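Local structure of glycoside Hydrolase (Bacteroides uniformis, 5TA0) at residues F257-N261 with D534-E538; E544-N550 with G617-L623; I562-L566 with H631-V635. The protein probably hydrolyses agarose chains as a family GH86 glycoside hydrolase, and is held here as an engineered variant in complex with a neoagarooctaose ligand. All blocks are in the same frame, centred on the assembly; numbering follows the deposited sequence. Where two conformers were deposited one is given.

Contact 1: residues F257-N261 with D534-E538; sequences FGRWN and DYLKE
The first turn of helix 258-262, with Phe257 at its N-cap position, faces the bulged end of strand 523-538; the backbones stay apart, the nearest CA atoms, those of Phe257 and Leu536, being 8.7 Å from each other, and side chains span the gap. Leu536 extends toward the helix, with CG anti to its own backbone N (chi1 -169°), and its two methyls part company. CD1 lies over one face of the Phe257 ring, 4.2 Å from the ring centroid and offset toward the rim, a CH-pi contact. CD2 passes the indole obliquely, 3.7 Å from Trp260 CD1, and also brushes the amide oxygen of Asn261. Beside it runs the one polar link: Trp260 NE1 donates to Tyr535 OH over 2.9 Å at 159°, with the hydroxyl close to the indole plane. The two rings meet obliquely, Trp260 CZ2 lying 3.9 Å from Tyr535 CE1, while Leu536 CB sits over the centre of the Tyr535 ring, so Leu536 covers one face of the phenol and the indole meets its edge. The pair Leu536-Lys537 sits opposite the single residue Val632, a G1 beta bulge. Helix 298-315 packs against Phe257, Trp260 and Tyr535, helix 264-271 touches Trp260 and Tyr535 through Lys265, and strand 631-642 lies next to Leu536, joining the barrel's helical layer to the beta-sheet region.

Contact 2: residues E544-N550 with G617-L623; sequences ELVFNIN and GNNTISL. With EDO (1,2-ethanediol), chain T.
Strands 545-549 and 619-623 run antiparallel, their axes 4.6 Å apart at closest and their directions 155° from each other, in a regular ladder of five bridges from Leu545-Leu623 to Ile549-Asn619. Backbone bonds join the hydrogen-bonded pairs both ways; Ile621 N to Phe547 O is almost straight at 179°. Leu545, Phe547, Ile549, Ile621 and Leu623 share one face, where Ile549 CD1 meets Ile621 CD1 at 3.5 Å. Asn619 lies on that face too, its CG beside the backbone N (chi1 -59°), and its ND2 turns back to Ile549 O at 3.1 Å. That oxygen also accepts from Asn619 N, the two donors approaching from opposite faces of its carbonyl plane, while Asn619 OD1 is bound by Lys616 N and Asn581 ND2. The extended Glu544 chain brings OE2 to Ser622 OG, which donates to its anti side at 2.6 Å. At the far end Asn618 grips 1,2-ethanediol, probably from the crystallisation liquor, ND2 donating to O1 and OD1 accepting from O2. The chemistry divides largely by face: aliphatic and aromatic groups turn toward strands 523-538 and 631-642, as in a beta sandwich, with Asn619 the polar exception among them, whereas Val546, Asn548, Thr620 and Ser622 form a more polar opposite side on these two strands.

Contact 3: residues I562-L566 with H631-V635; sequences IRLGL and HVSTV
A beta bulge at Ser633-Thr634 interrupts the antiparallel pairing of the inner strands 558-568 and 631-642, neighbours in the five-stranded mixed sheet that holds most of its strands from the C-terminal part of the chain. Both backbone bonds across the contact involve Gly565. Its N donates to Thr634 O at 2.8 Å, and its O accepts from Ser633 N, also at 2.8 Å but bent to 138° and reached from above the carbonyl plane. The backbone of Ser633 departs from extended geometry (phi -74°, psi -50°), which brings Val632, rather than Ser633, opposite Leu566. The side chains of Leu566 and Val632 point the same way, with CD2 of Leu566 3.9 Å from CG2 of Val632. Leu564 and Val635 also lie side by side, CD2 of Leu564 touching CG2 of Val635 at 4.1 Å. On the other face, Thr634 OG1, set between its backbone N and carbonyl carbon, donates to a water at 2.7 Å, and that water donates in turn to Arg563 O at 2.9 Å, bridging the two strands. The Arg563 side chain leaves the contact for salt bridges with Glu301 and Asp305 on helix 298-315. The contact therefore has two chemically distinct faces: an aliphatic one continued by Ile621 and Leu623 of the facing sheet, and one where a water bonds to both strands and the arginine charge is probably balanced by acids of the barrel domain.

How the contacts relate
Contact 3 is entirely buried, whereas contacts 1 and 2 are partly exposed. Contacts 1 and 3 share a sheet: strands 523-538 and 631-642 are neighbours in it, joined by backbone bonds from Leu536 to Ser633 and from Lys537 to Val632, while His631 packs on Glu538. Contact 2 belongs to the other sheet, and Phe547, Leu545 and Leu623 bury their apolar ends against Val632 and Val635 of contact 3. Along the chain the segments of contacts 2 and 3 alternate, so the two sheets are interleaved in sequence. Contact 1 relies on side chains bridging domains; contact 2 is a regular ladder, contact 3 a bulged pairing with two backbone bonds.

Contact 1: residues F257-N261 with D534-E538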
ATOM      1  N   PHE A 257      -1.425 -18.791 -13.513  1.00  9.65           N
ATOM      2  CA  PHE A 257      -1.216 -17.437 -14.067  1.00  9.43           C
ATOM      3  C   PHE A 257      -2.184 -16.984 -15.131  1.00  9.47           C
ATOM      4  O   PHE A 257      -2.016 -15.902 -15.705  1.00  9.59           O
ATOM      5  CB  PHE A 257       0.247 -17.159 -14.480  1.00  9.54           C
ATOM      6  CG  PHE A 257       1.171 -17.024 -13.306  1.00  9.91           C
ATOM      7  CD1 PHE A 257       1.765 -18.146 -12.721  1.00  9.77           C
ATOM      8  CD2 PHE A 257       1.429 -15.783 -12.738  1.00 10.02           C
ATOM      9  CE1 PHE A 257       2.597 -18.023 -11.622  1.00  9.83           C
ATOM     10  CE2 PHE A 257       2.254 -15.664 -11.630  1.00  9.84           C
ATOM     11  CZ  PHE A 257       2.849 -16.771 -11.081  1.00  9.93           C
ATOM     12  N   GLY A 258      -3.242 -17.764 -15.368  1.00  9.20           N
ATOM     13  CA  GLY A 258      -4.339 -17.302 -16.173  1.00  8.71           C
ATOM     14  C   GLY A 258      -4.992 -16.037 -15.613  1.00  8.36           C
ATOM     15  O   GLY A 258      -5.510 -15.235 -16.353  1.00  9.08           O
ATOM     16  N   ARG A 259      -4.970 -15.885 -14.291  1.00  8.49           N
ATOM     17  CA  ARG A 259      -5.571 -14.670 -13.688  1.00  8.55           C
ATOM     18  C   ARG A 259      -4.759 -13.421 -14.011  1.00  8.36           C
ATOM     19  O   ARG A 259      -5.337 -12.392 -14.390  1.00  9.16           O
ATOM     20  CB  ARG A 259      -5.790 -14.823 -12.199  1.00  8.67           C
ATOM     21  CG  ARG A 259      -6.521 -13.641 -11.572  1.00  9.27           C
ATOM     22  CD  ARG A 259      -7.167 -14.008 -10.274  1.00  9.61           C
ATOM     23  NE  ARG A 259      -7.638 -12.848  -9.501  1.00  9.70           N
ATOM     24  CZ  ARG A 259      -8.747 -12.811  -8.775  1.00 10.17           C
ATOM     25  NH1 ARG A 259      -9.033 -11.739  -8.030  1.00 10.51           N
ATOM     26  NH2 ARG A 259      -9.623 -13.810  -8.796  1.00 10.96           N
ATOM     27  N   TRP A 260      -3.441 -13.529 -13.889  1.00  8.05           N
ATOM     28  CA  TRP A 260      -2.547 -12.482 -14.383  1.00  7.97           C
ATOM     29  C   TRP A 260      -2.833 -12.163 -15.851  1.00  8.03           C
ATOM     30  O   TRP A 260      -3.014 -11.003 -16.254  1.00  7.54           O
ATOM     31  CB  TRP A 260      -1.091 -12.885 -14.211  1.00  8.31           C
ATOM     32  CG  TRP A 260      -0.184 -12.008 -15.030  1.00  8.36           C
ATOM     33  CD1 TRP A 260       0.352 -12.319 -16.247  1.00  8.26           C
ATOM     34  CD2 TRP A 260       0.217 -10.655 -14.745  1.00  8.22           C
ATOM     35  NE1 TRP A 260       1.074 -11.253 -16.741  1.00  8.56           N
ATOM     36  CE2 TRP A 260       0.992 -10.220 -15.838  1.00  8.23           C
ATOM     37  CE3 TRP A 260      -0.009  -9.769 -13.676  1.00  8.53           C
ATOM     38  CZ2 TRP A 260       1.565  -8.952 -15.891  1.00  8.26           C
ATOM     39  CZ3 TRP A 260       0.579  -8.509 -13.723  1.00  8.34           C
ATOM     40  CH2 TRP A 260       1.352  -8.117 -14.822  1.00  8.14           C
ATOM     41  N   ASN A 261      -2.851 -13.209 -16.686  1.00  8.03           N
ATOM     42  CA  ASN A 261      -2.991 -13.015 -18.120  1.00  9.08           C
ATOM     43  C   ASN A 261      -4.311 -12.385 -18.540  1.00  8.70           C
ATOM     44  O   ASN A 261      -4.320 -11.619 -19.496  1.00  9.65           O
ATOM     45  CB  ASN A 261      -2.797 -14.335 -18.864  1.00 10.08           C
ATOM     46  CG  ASN A 261      -1.360 -14.765 -18.927  1.00 12.17           C
ATOM     47  OD1 ASN A 261      -0.438 -13.956 -18.973  1.00 14.59           O
ATOM     48  ND2 ASN A 261      -1.166 -16.074 -18.961  1.00 14.61           N
ATOM     49  N   ASP A 534      12.612 -10.078 -20.256  1.00 10.58           N
ATOM     50  CA  ASP A 534      11.423 -10.905 -20.428  1.00 10.92           C
ATOM     51  C   ASP A 534      10.966 -11.392 -19.055  1.00  9.82           C
ATOM     52  O   ASP A 534      11.622 -11.135 -18.051  1.00  9.54           O
ATOM     53  CB  ASP A 534      11.758 -12.096 -21.353  1.00 12.49           C
ATOM     54  CG  ASP A 534      10.571 -12.627 -22.118  1.00 15.45           C
ATOM     55  OD1 ASP A 534       9.407 -12.310 -21.806  1.00 16.50           O
ATOM     56  OD2 ASP A 534      10.838 -13.388 -23.087  1.00 18.94           O
ATOM     57  N   TYR A 535       9.860 -12.130 -19.020  1.00  9.18           N
ATOM     58  CA  TYR A 535       9.246 -12.539 -17.771  1.00  9.68           C
ATOM     59  C   TYR A 535       8.351 -13.762 -18.005  1.00  9.64           C
ATOM     60  O   TYR A 535       8.199 -14.199 -19.147  1.00 10.62           O
ATOM     61  CB  TYR A 535       8.462 -11.345 -17.170  1.00  9.39           C
ATOM     62  CG  TYR A 535       7.028 -11.203 -17.627  1.00  9.72           C
ATOM     63  CD1 TYR A 535       5.995 -10.997 -16.699  1.00  9.47           C
ATOM     64  CD2 TYR A 535       6.691 -11.277 -18.984  1.00  9.78           C
ATOM     65  CE1 TYR A 535       4.670 -10.908 -17.117  1.00  9.27           C
ATOM     66  CE2 TYR A 535       5.376 -11.168 -19.410  1.00 10.12           C
ATOM     67  CZ  TYR A 535       4.362 -10.986 -18.459  1.00  9.70           C
ATOM     68  OH  TYR A 535       3.044 -10.896 -18.883  1.00 10.33           O
ATOM     69  N   LEU A 536       7.812 -14.310 -16.921  1.00 10.12           N
ATOM     70  CA  LEU A 536       6.720 -15.310 -16.954  1.00 10.52           C
ATOM     71  C   LEU A 536       7.037 -16.531 -17.823  1.00 11.08           C
ATOM     72  O   LEU A 536       6.480 -16.698 -18.916  1.00 12.07           O
ATOM     73  CB  LEU A 536       5.392 -14.647 -17.358  1.00 10.98           C
ATOM     74  CG  LEU A 536       4.127 -15.520 -17.165  1.00 11.65           C
ATOM     75  CD1 LEU A 536       4.007 -16.098 -15.767  1.00 11.72           C
ATOM     76  CD2 LEU A 536       2.911 -14.685 -17.517  1.00 12.16           C
ATOM     77  N   LYS A 537       7.937 -17.363 -17.321  0.60 11.27           N
ATOM     78  CA  LYS A 537       8.406 -18.546 -18.062  0.60 12.13           C
ATOM     79  C   LYS A 537       8.007 -19.816 -17.314  0.60 12.32           C
ATOM     80  O   LYS A 537       8.153 -19.913 -16.098  0.60 12.08           O
ATOM     81  CB  LYS A 537       9.920 -18.483 -18.252  0.60 12.80           C
ATOM     82  CG  LYS A 537      10.427 -17.272 -19.033  0.60 13.60           C
ATOM     83  CD  LYS A 537       9.846 -17.192 -20.438  0.60 14.27           C
ATOM     84  CE  LYS A 537      10.340 -15.980 -21.213  0.60 15.21           C
ATOM     85  NZ  LYS A 537       9.615 -15.848 -22.508  0.60 16.33           N
ATOM     86  N   GLU A 538       7.495 -20.790 -18.066  1.00 13.16           N
ATOM     87  CA  GLU A 538       7.122 -22.100 -17.519  1.00 15.05           C
ATOM     88  C   GLU A 538       8.359 -22.915 -17.154  1.00 14.35           C
ATOM     89  O   GLU A 538       9.366 -22.896 -17.865  1.00 15.13           O
ATOM     90  CB  GLU A 538       6.327 -22.917 -18.550  1.00 17.13           C
ATOM     91  CG  GLU A 538       5.002 -22.329 -18.977  1.00 19.98           C
ATOM     92  CD  GLU A 538       4.365 -23.058 -20.156  1.00 22.51           C
ATOM     93  OE1 GLU A 538       4.900 -24.094 -20.606  1.00 25.09           O
ATOM     94  OE2 GLU A 538       3.331 -22.571 -20.650  1.00 25.65           O
TER

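Contact 2: residues E544-N550 with G617-L623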
ATOM      1  N   GLU A 544      17.015 -25.316 -18.661  1.00 21.14           N
ATOM      2  CA  GLU A 544      17.551 -24.012 -18.294  1.00 21.73           C
ATOM      3  C   GLU A 544      16.589 -22.881 -18.696  1.00 19.70           C
ATOM      4  O   GLU A 544      16.131 -22.838 -19.829  1.00 20.84           O
ATOM      5  CB  GLU A 544      18.888 -23.816 -19.003  1.00 23.53           C
ATOM      6  CG  GLU A 544      19.792 -22.826 -18.317  1.00 26.41           C
ATOM      7  CD  GLU A 544      21.048 -22.497 -19.110  1.00 28.99           C
ATOM      8  OE1 GLU A 544      21.080 -22.687 -20.356  1.00 30.93           O
ATOM      9  OE2 GLU A 544      22.000 -22.020 -18.473  1.00 32.51           O
ATOM     10  N   LEU A 545      16.310 -21.967 -17.762  1.00 17.34           N
ATOM     11  CA  LEU A 545      15.569 -20.728 -18.046  1.00 17.23           C
ATOM     12  C   LEU A 545      16.558 -19.581 -17.933  1.00 15.99           C
ATOM     13  O   LEU A 545      17.159 -19.390 -16.873  1.00 18.04           O
ATOM     14  CB  LEU A 545      14.409 -20.538 -17.068  1.00 17.14           C
ATOM     15  CG  LEU A 545      13.261 -21.550 -17.176  1.00 18.44           C
ATOM     16  CD1 LEU A 545      12.191 -21.276 -16.137  1.00 19.26           C
ATOM     17  CD2 LEU A 545      12.617 -21.510 -18.555  1.00 20.01           C
ATOM     18  N   VAL A 546      16.717 -18.815 -19.006  1.00 15.10           N
ATOM     19  CA  VAL A 546      17.728 -17.763 -19.072  1.00 15.94           C
ATOM     20  C   VAL A 546      17.048 -16.410 -19.097  1.00 14.95           C
ATOM     21  O   VAL A 546      16.155 -16.187 -19.906  1.00 15.84           O
ATOM     22  CB  VAL A 546      18.610 -17.905 -20.331  1.00 17.07           C
ATOM     23  CG1 VAL A 546      19.651 -16.795 -20.393  1.00 18.30           C
ATOM     24  CG2 VAL A 546      19.273 -19.285 -20.344  1.00 17.70           C
ATOM     25  N   PHE A 547      17.479 -15.526 -18.198  1.00 13.47           N
ATOM     26  CA  PHE A 547      17.021 -14.136 -18.127  1.00 12.79           C
ATOM     27  C   PHE A 547      18.223 -13.220 -18.276  1.00 13.14           C
ATOM     28  O   PHE A 547      19.352 -13.582 -17.899  1.00 14.49           O
ATOM     29  CB  PHE A 547      16.342 -13.855 -16.789  1.00 12.72           C
ATOM     30  CG  PHE A 547      15.052 -14.588 -16.612  1.00 11.90           C
ATOM     31  CD1 PHE A 547      15.044 -15.902 -16.159  1.00 12.11           C
ATOM     32  CD2 PHE A 547      13.840 -13.990 -16.929  1.00 12.72           C
ATOM     33  CE1 PHE A 547      13.853 -16.601 -16.013  1.00 12.67           C
ATOM     34  CE2 PHE A 547      12.648 -14.692 -16.776  1.00 13.31           C
ATOM     35  CZ  PHE A 547      12.658 -15.994 -16.331  1.00 13.07           C
ATOM     36  N   ASN A 548      17.987 -12.044 -18.827  1.00 12.55           N
ATOM     37  CA  ASN A 548      19.028 -11.053 -19.057  1.00 12.81           C
ATOM     38  C   ASN A 548      18.664  -9.733 -18.405  1.00 11.83           C
ATOM     39  O   ASN A 548      17.572  -9.223 -18.640  1.00 11.99           O
ATOM     40  CB  ASN A 548      19.214 -10.832 -20.555  1.00 14.17           C
ATOM     41  CG  ASN A 548      19.722 -12.065 -21.261  1.00 16.64           C
ATOM     42  OD1 ASN A 548      18.955 -12.789 -21.893  1.00 19.47           O
ATOM     43  ND2 ASN A 548      20.995 -12.333 -21.112  1.00 17.18           N
ATOM     44  N   ILE A 549      19.593  -9.183 -17.618  1.00 10.75           N
ATOM     45  CA  ILE A 549      19.423  -7.891 -16.954  1.00 10.68           C
ATOM     46  C   ILE A 549      20.602  -7.040 -17.390  1.00 10.60           C
ATOM     47  O   ILE A 549      21.748  -7.305 -16.986  1.00 11.02           O
ATOM     48  CB  ILE A 549      19.333  -8.023 -15.429  1.00 10.50           C
ATOM     49  CG1 ILE A 549      18.130  -8.894 -15.029  1.00 10.74           C
ATOM     50  CG2 ILE A 549      19.226  -6.638 -14.787  1.00 10.13           C
ATOM     51  CD1 ILE A 549      17.924  -9.062 -13.539  1.00 11.03           C
ATOM     52  N   ASN A 550      20.314  -6.010 -18.180  1.00 10.83           N
ATOM     53  CA  ASN A 550      21.330  -5.241 -18.893  1.00 11.30           C
ATOM     54  C   ASN A 550      21.393  -3.765 -18.516  1.00 11.40           C
ATOM     55  O   ASN A 550      20.484  -3.222 -17.887  1.00 11.01           O
ATOM     56  CB  ASN A 550      21.065  -5.388 -20.403  1.00 11.67           C
ATOM     57  CG  ASN A 550      21.151  -6.823 -20.885  1.00 13.08           C
ATOM     58  OD1 ASN A 550      21.914  -7.636 -20.357  1.00 13.99           O
ATOM     59  ND2 ASN A 550      20.336  -7.146 -21.904  1.00 14.95           N
ATOM     60  N   GLY A 617      27.866  -5.186 -16.505  1.00 11.18           N
ATOM     61  CA  GLY A 617      26.810  -4.333 -17.064  1.00 11.20           C
ATOM     62  C   GLY A 617      25.684  -5.119 -17.681  1.00 11.21           C
ATOM     63  O   GLY A 617      24.509  -4.807 -17.457  1.00 11.28           O
ATOM     64  N   ASN A 618      26.028  -6.145 -18.466  1.00 10.83           N
ATOM     65  CA  ASN A 618      25.033  -7.036 -19.058  1.00 11.62           C
ATOM     66  C   ASN A 618      25.170  -8.402 -18.425  1.00 12.34           C
ATOM     67  O   ASN A 618      26.253  -9.025 -18.442  1.00 13.90           O
ATOM     68  CB  ASN A 618      25.202  -7.121 -20.583  1.00 11.76           C
ATOM     69  CG  ASN A 618      24.963  -5.795 -21.288  1.00 12.22           C
ATOM     70  OD1 ASN A 618      24.315  -4.889 -20.772  1.00 12.48           O
ATOM     71  ND2 ASN A 618      25.553  -5.655 -22.490  1.00 12.51           N
ATOM     72  N   ASN A 619      24.092  -8.881 -17.825  1.00 11.73           N
ATOM     73  CA  ASN A 619      24.125 -10.054 -16.962  1.00 11.88           C
ATOM     74  C   ASN A 619      23.190 -11.130 -17.444  1.00 12.63           C
ATOM     75  O   ASN A 619      22.046 -10.836 -17.823  1.00 13.16           O
ATOM     76  CB  ASN A 619      23.718  -9.661 -15.545  1.00 11.53           C
ATOM     77  CG  ASN A 619      24.625  -8.608 -14.972  1.00 11.42           C
ATOM     78  OD1 ASN A 619      25.703  -8.934 -14.476  1.00 12.18           O
ATOM     79  ND2 ASN A 619      24.233  -7.354 -15.060  1.00 11.47           N
ATOM     80  N   THR A 620      23.641 -12.378 -17.371  0.50 12.98           N
ATOM     81  CA  THR A 620      22.844 -13.532 -17.768  0.50 13.95           C
ATOM     82  C   THR A 620      22.564 -14.348 -16.498  0.50 14.20           C
ATOM     83  O   THR A 620      23.513 -14.778 -15.831  0.50 15.18           O
ATOM     84  CB  THR A 620      23.619 -14.354 -18.826  0.50 14.66           C
ATOM     85  OG1 THR A 620      23.919 -13.518 -19.955  0.50 15.02           O
ATOM     86  CG2 THR A 620      22.812 -15.565 -19.279  0.50 14.90           C
ATOM     87  N   ILE A 621      21.279 -14.552 -16.166  1.00 14.47           N
ATOM     88  CA  ILE A 621      20.845 -15.230 -14.959  1.00 15.32           C
ATOM     89  C   ILE A 621      20.122 -16.500 -15.402  1.00 15.98           C
ATOM     90  O   ILE A 621      19.095 -16.409 -16.083  1.00 17.61           O
ATOM     91  CB  ILE A 621      19.928 -14.312 -14.121  1.00 15.85           C
ATOM     92  CG1 ILE A 621      20.753 -13.123 -13.583  1.00 16.77           C
ATOM     93  CG2 ILE A 621      19.266 -15.107 -13.000  1.00 16.77           C
ATOM     94  CD1 ILE A 621      19.951 -11.932 -13.078  1.00 17.54           C
ATOM     95  N   SER A 622      20.673 -17.664 -15.042  1.00 16.61           N
ATOM     96  CA  SER A 622      20.164 -18.961 -15.483  1.00 18.01           C
ATOM     97  C   SER A 622      19.602 -19.722 -14.292  1.00 16.70           C
ATOM     98  O   SER A 622      20.246 -19.810 -13.259  1.00 16.70           O
ATOM     99  CB  SER A 622      21.317 -19.734 -16.143  1.00 19.90           C
ATOM    100  OG  SER A 622      21.098 -21.118 -16.181  1.00 23.77           O
ATOM    101  N   LEU A 623      18.408 -20.283 -14.461  1.00 15.64           N
ATOM    102  CA  LEU A 623      17.752 -21.096 -13.442  1.00 16.30           C
ATOM    103  C   LEU A 623      17.452 -22.481 -13.977  1.00 16.35           C
ATOM    104  O   LEU A 623      16.991 -22.621 -15.093  1.00 16.70           O
ATOM    105  CB  LEU A 623      16.437 -20.461 -13.003  1.00 16.98           C
ATOM    106  CG  LEU A 623      16.530 -19.101 -12.326  1.00 18.60           C
ATOM    107  CD1 LEU A 623      15.136 -18.523 -12.187  1.00 20.01           C
ATOM    108  CD2 LEU A 623      17.178 -19.223 -10.968  1.00 19.37           C
TER
HETATM  109  C1  EDO T 717      24.972  -2.383 -24.058  1.00 23.83           C
HETATM  110  O1  EDO T 717      25.066  -3.711 -24.499  1.00 22.24           O
HETATM  111  C2  EDO T 717      23.634  -2.026 -23.471  1.00 24.56           C
HETATM  112  O2  EDO T 717      23.392  -2.804 -22.317  1.00 23.78           O
HETATM  113  O   HOH W   1      22.883 -10.140 -20.985  1.00 19.57           O

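Contact 3: residues I562-L566 with H631-V635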
ATOM      1  N   ILE A 562      19.491 -10.543  -6.085  1.00  9.91           N
ATOM      2  CA  ILE A 562      18.667 -11.017  -7.186  1.00 10.19           C
ATOM      3  C   ILE A 562      17.329 -11.428  -6.603  1.00 10.05           C
ATOM      4  O   ILE A 562      17.258 -12.046  -5.531  1.00  9.80           O
ATOM      5  CB  ILE A 562      19.376 -12.151  -7.975  1.00 11.26           C
ATOM      6  CG1 ILE A 562      20.481 -11.527  -8.825  1.00 12.24           C
ATOM      7  CG2 ILE A 562      18.382 -12.940  -8.822  1.00 11.90           C
ATOM      8  CD1 ILE A 562      21.439 -12.534  -9.416  1.00 12.96           C
ATOM      9  N   ARG A 563      16.265 -11.080  -7.321  1.00  9.35           N
ATOM     10  CA  ARG A 563      14.884 -11.237  -6.843  1.00  9.19           C
ATOM     11  C   ARG A 563      14.142 -12.225  -7.750  1.00  9.19           C
ATOM     12  O   ARG A 563      13.748 -11.870  -8.858  1.00  9.00           O
ATOM     13  CB  ARG A 563      14.188  -9.871  -6.836  1.00  9.37           C
ATOM     14  CG  ARG A 563      14.889  -8.796  -6.000  1.00  9.59           C
ATOM     15  CD  ARG A 563      14.292  -7.420  -6.258  1.00  9.62           C
ATOM     16  NE  ARG A 563      12.875  -7.429  -5.895  1.00  9.51           N
ATOM     17  CZ  ARG A 563      12.393  -7.333  -4.655  1.00 10.13           C
ATOM     18  NH1 ARG A 563      13.184  -7.039  -3.621  1.00 10.59           N
ATOM     19  NH2 ARG A 563      11.096  -7.491  -4.427  1.00 10.60           N
ATOM     20  N   LEU A 564      13.977 -13.466  -7.283  1.00  9.47           N
ATOM     21  CA  LEU A 564      13.378 -14.528  -8.073  1.00  9.63           C
ATOM     22  C   LEU A 564      11.919 -14.691  -7.729  1.00  9.12           C
ATOM     23  O   LEU A 564      11.593 -15.227  -6.685  1.00  9.10           O
ATOM     24  CB  LEU A 564      14.097 -15.864  -7.840  1.00 10.55           C
ATOM     25  CG  LEU A 564      15.590 -15.856  -8.064  1.00 11.09           C
ATOM     26  CD1 LEU A 564      16.129 -17.258  -7.764  1.00 11.67           C
ATOM     27  CD2 LEU A 564      15.950 -15.447  -9.485  1.00 11.31           C
ATOM     28  N   GLY A 565      11.027 -14.177  -8.580  1.00  9.13           N
ATOM     29  CA  GLY A 565       9.593 -14.408  -8.345  1.00  9.15           C
ATOM     30  C   GLY A 565       9.243 -15.811  -8.828  1.00  8.79           C
ATOM     31  O   GLY A 565       9.411 -16.099 -10.016  1.00  9.26           O
ATOM     32  N   LEU A 566       8.731 -16.647  -7.912  1.00  9.36           N
ATOM     33  CA  LEU A 566       8.378 -18.043  -8.239  1.00  9.42           C
ATOM     34  C   LEU A 566       6.924 -18.275  -7.878  1.00  9.58           C
ATOM     35  O   LEU A 566       6.499 -17.916  -6.787  1.00 10.25           O
ATOM     36  CB  LEU A 566       9.261 -19.021  -7.467  1.00 10.20           C
ATOM     37  CG  LEU A 566      10.768 -18.897  -7.646  1.00 10.84           C
ATOM     38  CD1 LEU A 566      11.454 -19.992  -6.839  1.00 11.12           C
ATOM     39  CD2 LEU A 566      11.160 -18.953  -9.112  1.00 10.71           C
ATOM     40  N   HIS A 631       5.837 -21.489 -12.682  1.00 11.41           N
ATOM     41  CA  HIS A 631       6.488 -20.436 -13.450  1.00 11.06           C
ATOM     42  C   HIS A 631       7.502 -19.677 -12.640  1.00 10.59           C
ATOM     43  O   HIS A 631       7.372 -19.553 -11.418  1.00 10.57           O
ATOM     44  CB  HIS A 631       5.457 -19.398 -13.921  1.00 11.04           C
ATOM     45  CG  HIS A 631       4.471 -19.903 -14.926  1.00 12.05           C
ATOM     46  ND1 HIS A 631       3.362 -20.644 -14.574  1.00 12.53           N
ATOM     47  CD2 HIS A 631       4.405 -19.735 -16.264  1.00 12.60           C
ATOM     48  CE1 HIS A 631       2.664 -20.919 -15.664  1.00 12.75           C
ATOM     49  NE2 HIS A 631       3.278 -20.394 -16.702  1.00 13.58           N
ATOM     50  N   VAL A 632       8.496 -19.160 -13.342  1.00 10.41           N
ATOM     51  CA  VAL A 632       9.267 -18.005 -12.854  1.00  9.94           C
ATOM     52  C   VAL A 632       8.511 -16.779 -13.358  1.00  9.52           C
ATOM     53  O   VAL A 632       8.425 -16.551 -14.561  1.00  9.90           O
ATOM     54  CB  VAL A 632      10.700 -18.008 -13.403  1.00 10.44           C
ATOM     55  CG1 VAL A 632      11.463 -16.796 -12.897  1.00 11.13           C
ATOM     56  CG2 VAL A 632      11.413 -19.310 -13.031  1.00 10.84           C
ATOM     57  N   SER A 633       7.913 -16.025 -12.425  1.00  9.01           N
ATOM     58  CA  SER A 633       7.119 -14.857 -12.791  1.00  8.82           C
ATOM     59  C   SER A 633       8.015 -13.694 -13.229  1.00  8.28           C
ATOM     60  O   SER A 633       7.799 -13.114 -14.282  1.00  8.28           O
ATOM     61  CB  SER A 633       6.192 -14.437 -11.652  1.00  9.11           C
ATOM     62  OG  SER A 633       6.899 -14.288 -10.455  1.00  8.80           O
ATOM     63  N   THR A 634       9.025 -13.384 -12.412  1.00  8.12           N
ATOM     64  CA  THR A 634       9.945 -12.274 -12.685  1.00  8.64           C
ATOM     65  C   THR A 634      11.329 -12.593 -12.166  1.00  8.22           C
ATOM     66  O   THR A 634      11.483 -13.314 -11.175  1.00  8.48           O
ATOM     67  CB  THR A 634       9.477 -10.944 -12.028  1.00  8.69           C
ATOM     68  OG1 THR A 634       9.382 -11.106 -10.619  1.00  9.37           O
ATOM     69  CG2 THR A 634       8.149 -10.477 -12.587  1.00  9.00           C
ATOM     70  N   VAL A 635      12.326 -12.011 -12.829  1.00  8.42           N
ATOM     71  CA  VAL A 635      13.679 -11.917 -12.319  1.00  8.87           C
ATOM     72  C   VAL A 635      14.092 -10.463 -12.415  1.00  8.62           C
ATOM     73  O   VAL A 635      14.101  -9.890 -13.498  1.00  8.87           O
ATOM     74  CB  VAL A 635      14.655 -12.823 -13.091  1.00  9.18           C
ATOM     75  CG1 VAL A 635      16.059 -12.657 -12.540  1.00  9.68           C
ATOM     76  CG2 VAL A 635      14.195 -14.279 -13.009  1.00  9.54           C
TER
HETATM   77  O   HOH W   2      11.438 -10.160  -9.189  1.00  8.49           O